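Local coordinates for Fe-regulated protein B (PDB 4AIP) that transports iron across the outer membrane of Neisseria meningitidis as a TonB-dependent receptor, possibly taking up iron-siderophore complexes as is generally assigned to its family, at residues B[472-477]-B[523-528]; B[528-533]-B[559-564]. All blocks are in the same frame, centred on the assembly; numbering follows the deposited sequence.

Contact 1 (B[472-477]-B[523-528]); sequences DGKTVS and ISIADG
Lys474 reaches from just before barrel strand 475-490 to Ile525 and Asp527, where the chain leaves the short strand 522-525, in the beta-barrel part of this TonB-dependent transporter. The two segments run in roughly the same direction, 32° apart, and every hydrogen bond between them involves at least one side chain.

The charged grip comes from one amine. Lys474 has CG anti to its backbone N (chi1 178°) and an extended chain beyond, which carries NZ across to two acceptors. NZ forms a salt bridge with OD1 of Asp527 at 2.7 Å, approaching on the syn side but well out of the carboxylate plane, while the two side chains cross at about a right angle. The same NZ donates to the backbone O of Ile525 at 3.0 Å, almost in line with the carbonyl. The amine is thus gripped by two oxygens, one from a carboxylate and one from a backbone carbonyl.

A second polar link lies at Asp472. Its OD1 accepts the backbone N of Lys474 at 3.1 Å, closing an Asx turn in which the N-H comes from above the carboxylate plane; Thr470 OG1 also bonds to this oxygen. OD2 accepts the hydroxyl hydrogen of Ser524 OG at 3.0 Å, on its syn side and 25° out of the carboxylate plane.

Apolar contact is supplied by Val476, whose backbone pairs with Val468 of strand 455-469. It lies obliquely against Ile525, with Val476 CB close to both Ile525 CG2 and Ile525 CD1. The valine's CG2 branch, anti to the carbonyl carbon, sits 3.6 Å from Ile525 CG2 and 3.5 Å from the carbonyl O of Ala526.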
# COMPACT_ATOMS: atom_id res chain seq x y z
N ASP B 472 20.05 -22.42 -23.42
CA ASP B 472 19.88 -23.53 -24.36
C ASP B 472 20.27 -24.85 -23.71
O ASP B 472 20.21 -25.88 -24.34
CB ASP B 472 20.71 -23.29 -25.63
CG ASP B 472 22.22 -23.11 -25.34
OD1 ASP B 472 22.64 -22.86 -24.15
OD2 ASP B 472 23.00 -23.21 -26.34
N GLY B 473 20.70 -24.79 -22.45
CA GLY B 473 21.15 -25.97 -21.73
C GLY B 473 22.65 -26.22 -21.80
O GLY B 473 23.17 -27.16 -21.13
N LYS B 474 23.35 -25.41 -22.61
CA LYS B 474 24.78 -25.62 -22.79
C LYS B 474 25.57 -25.22 -21.57
O LYS B 474 25.35 -24.16 -21.00
CB LYS B 474 25.29 -24.90 -24.01
CG LYS B 474 26.80 -25.10 -24.14
CD LYS B 474 27.27 -25.06 -25.58
CE LYS B 474 28.77 -25.11 -25.60
NZ LYS B 474 29.23 -24.55 -26.89
N THR B 475 26.51 -26.08 -21.20
CA THR B 475 27.31 -25.92 -20.01
C THR B 475 28.82 -25.77 -20.34
O THR B 475 29.38 -26.57 -21.07
CB THR B 475 27.04 -27.11 -19.11
OG1 THR B 475 26.21 -26.67 -18.03
CG2 THR B 475 28.32 -27.70 -18.53
N VAL B 476 29.47 -24.73 -19.82
CA VAL B 476 30.89 -24.48 -20.05
C VAL B 476 31.50 -24.06 -18.74
O VAL B 476 30.94 -23.21 -18.05
CB VAL B 476 31.10 -23.37 -21.09
CG1 VAL B 476 32.53 -22.85 -21.05
CG2 VAL B 476 30.80 -23.86 -22.46
N SER B 477 32.61 -24.68 -18.35
CA SER B 477 33.29 -24.22 -17.13
C SER B 477 34.74 -23.99 -17.38
O SER B 477 35.21 -24.27 -18.49
CB SER B 477 33.07 -25.09 -15.89
OG SER B 477 32.83 -26.39 -16.18
N ILE B 523 21.01 -17.42 -26.99
CA ILE B 523 22.22 -16.84 -26.48
C ILE B 523 22.96 -17.90 -25.73
O ILE B 523 22.48 -18.39 -24.71
CB ILE B 523 21.95 -15.57 -25.58
CG1 ILE B 523 21.35 -14.43 -26.41
CG2 ILE B 523 23.25 -15.16 -24.82
CD1 ILE B 523 22.38 -13.71 -27.31
N SER B 524 24.12 -18.26 -26.24
CA SER B 524 24.86 -19.38 -25.71
C SER B 524 26.27 -18.96 -25.30
O SER B 524 26.54 -17.77 -25.09
CB SER B 524 24.86 -20.51 -26.75
OG SER B 524 25.59 -21.63 -26.29
N ILE B 525 27.15 -19.94 -25.15
CA ILE B 525 28.53 -19.72 -24.72
C ILE B 525 29.46 -20.63 -25.53
O ILE B 525 29.18 -21.81 -25.72
CB ILE B 525 28.65 -19.91 -23.16
CG1 ILE B 525 30.05 -19.53 -22.66
CG2 ILE B 525 28.20 -21.31 -22.70
CD1 ILE B 525 30.17 -19.48 -21.16
N ALA B 526 30.55 -20.08 -26.04
CA ALA B 526 31.50 -20.84 -26.85
C ALA B 526 32.29 -21.83 -26.01
O ALA B 526 32.36 -21.69 -24.79
CB ALA B 526 32.44 -19.92 -27.58
N ASP B 527 32.89 -22.82 -26.67
CA ASP B 527 33.44 -23.98 -25.99
C ASP B 527 34.57 -23.73 -25.04
O ASP B 527 34.61 -24.34 -23.97
CB ASP B 527 33.86 -25.07 -26.97
CG ASP B 527 32.69 -25.78 -27.60
OD1 ASP B 527 31.58 -25.78 -27.05
OD2 ASP B 527 32.89 -26.34 -28.68
N GLY B 528 35.51 -22.87 -25.40
CA GLY B 528 36.65 -22.72 -24.49
C GLY B 528 36.59 -21.49 -23.62
O GLY B 528 37.59 -21.14 -23.02

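Contact 2 (B[528-533]-B[559-564]); sequences GTKAER and IKDALA
The beta hairpin of strands 532-544 and 548-563, two neighbouring staves of the barrel wall, comes apart here: Arg533 and Lys560 are still paired, and just after Lys560 the second strand turns a corner at Asp561. Arg533 and Lys560 form an antiparallel hydrogen-bonded pair, N of Arg533 to O of Lys560 at 3.0 Å and N of Lys560 to O of Arg533 at 2.9 Å. Glu532 CA also points its hydrogen at Lys560 O, and Ile559 CA does the same to Arg533 O.

Past the corner, a side chain takes over from the backbone. Glu532 OE2 accepts the N-H of Leu563 at 3.2 Å with its anti lone pair, the one turned away from OE1. CG of Glu532, anti to the carbonyl carbon (chi1 -68°), begins an extended chain that crosses Leu563 at a slant, with CG 3.5 Å from leucine CD1. The other carboxylate oxygen, OE1, is in a salt bridge with Arg509, so the two oxygens hold the group between a charge and a backbone amide. Leucine CD2 meets Thr529 OG1 at 3.9 Å, a buried hydroxyl without a hydrogen-bond partner in the model.

On the other flank, CD of Lys530 lies 3.2 Å from OD2 of Asp561. The lysine chain bends farther out, with NZ 5.4 Å from that oxygen, so the opposite charges are not in contact and any attraction is probably a longer-range one.

Strand 495-506 borders the hairpin through the backbone bond of Glu532 to Arg506. Beyond strand 548-563, strand 575-597 pairs with Ile559 and Ala562 through Ile584 and Ala581.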
# COMPACT_ATOMS: atom_id res chain seq x y z
N GLY B 528 35.51 -22.87 -25.40
CA GLY B 528 36.65 -22.72 -24.49
C GLY B 528 36.59 -21.49 -23.62
O GLY B 528 37.59 -21.14 -23.02
N THR B 529 35.42 -20.84 -23.54
CA THR B 529 35.40 -19.50 -22.98
C THR B 529 35.78 -19.54 -21.56
O THR B 529 35.55 -20.51 -20.89
CB THR B 529 34.17 -18.62 -23.31
OG1 THR B 529 33.63 -18.02 -22.13
CG2 THR B 529 33.15 -19.36 -24.00
N LYS B 530 36.46 -18.50 -21.13
CA LYS B 530 36.99 -18.51 -19.79
C LYS B 530 36.81 -17.22 -19.12
O LYS B 530 36.23 -16.28 -19.66
CB LYS B 530 38.45 -18.82 -19.84
CG LYS B 530 39.04 -18.26 -21.11
CD LYS B 530 40.49 -18.16 -20.94
CE LYS B 530 41.04 -19.51 -20.40
NZ LYS B 530 40.85 -20.56 -21.46
N ALA B 531 37.31 -17.18 -17.90
CA ALA B 531 37.08 -16.06 -17.06
C ALA B 531 38.08 -14.97 -17.45
O ALA B 531 39.14 -15.24 -17.96
CB ALA B 531 37.25 -16.46 -15.57
N GLU B 532 37.68 -13.73 -17.20
CA GLU B 532 38.54 -12.57 -17.29
C GLU B 532 39.55 -12.66 -16.16
O GLU B 532 39.23 -13.17 -15.08
CB GLU B 532 37.71 -11.30 -17.07
CG GLU B 532 36.76 -11.05 -18.20
CD GLU B 532 35.81 -9.89 -17.98
OE1 GLU B 532 35.61 -9.52 -16.78
OE2 GLU B 532 35.26 -9.37 -18.98
N ARG B 533 40.75 -12.14 -16.38
CA ARG B 533 41.74 -12.28 -15.39
C ARG B 533 42.59 -11.05 -15.28
O ARG B 533 43.24 -10.64 -16.23
CB ARG B 533 42.62 -13.48 -15.67
CG ARG B 533 43.54 -13.73 -14.52
CD ARG B 533 44.19 -15.06 -14.74
NE ARG B 533 44.84 -15.53 -13.51
CZ ARG B 533 46.13 -15.80 -13.39
NH1 ARG B 533 46.96 -15.72 -14.42
NH2 ARG B 533 46.59 -16.16 -12.22
N ILE B 559 43.66 -6.75 -17.83
CA ILE B 559 42.69 -7.81 -17.69
C ILE B 559 42.55 -8.51 -19.02
O ILE B 559 42.17 -7.88 -20.02
CB ILE B 559 41.30 -7.31 -17.28
CG1 ILE B 559 41.37 -6.40 -16.05
CG2 ILE B 559 40.35 -8.52 -16.98
CD1 ILE B 559 39.99 -6.00 -15.55
N LYS B 560 42.82 -9.82 -19.00
CA LYS B 560 42.83 -10.63 -20.21
C LYS B 560 41.50 -11.30 -20.37
O LYS B 560 40.80 -11.52 -19.36
CB LYS B 560 43.93 -11.70 -20.08
CG LYS B 560 45.36 -11.09 -19.92
CD LYS B 560 46.53 -12.04 -20.36
CE LYS B 560 47.77 -11.23 -20.57
NZ LYS B 560 48.81 -12.00 -21.26
N ASP B 561 41.14 -11.64 -21.61
CA ASP B 561 39.93 -12.42 -21.92
C ASP B 561 38.60 -11.73 -21.59
O ASP B 561 37.56 -12.37 -21.32
CB ASP B 561 39.98 -13.82 -21.30
CG ASP B 561 41.16 -14.63 -21.81
OD1 ASP B 561 41.38 -14.61 -23.02
OD2 ASP B 561 41.85 -15.31 -21.02
N ALA B 562 38.60 -10.40 -21.69
CA ALA B 562 37.37 -9.64 -21.58
C ALA B 562 36.28 -10.16 -22.52
O ALA B 562 36.56 -10.62 -23.64
CB ALA B 562 37.64 -8.19 -21.87
N LEU B 563 35.02 -10.07 -22.08
CA LEU B 563 33.92 -10.62 -22.83
C LEU B 563 32.90 -9.55 -22.90
O LEU B 563 32.63 -8.90 -21.90
CB LEU B 563 33.23 -11.77 -22.08
CG LEU B 563 34.07 -12.89 -21.46
CD1 LEU B 563 34.17 -12.71 -19.94
CD2 LEU B 563 33.38 -14.17 -21.83
N ALA B 564 32.22 -9.42 -24.03
CA ALA B 564 31.14 -8.47 -24.00
C ALA B 564 29.97 -8.93 -24.81
O ALA B 564 29.05 -9.52 -24.27
CB ALA B 564 31.61 -7.09 -24.41

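In the fold
The contacts follow one another along the chain, and Gly528 belongs to both, so 523-533 is one continuous passage from strand 522-525 into strand 532-544. Their centres are about 14 Å apart, and the two touch directly where Val476 CG1 packs at 3.8 Å from Thr529 O. Strand 575-597 serves both: it runs parallel to 522-525 and antiparallel to 548-563. The passage therefore meets the start of strand 475-490 first and strand 548-563 afterwards, tying the connection between strands 495-506 and 532-544 to the barrel wall away from the detergent pocket.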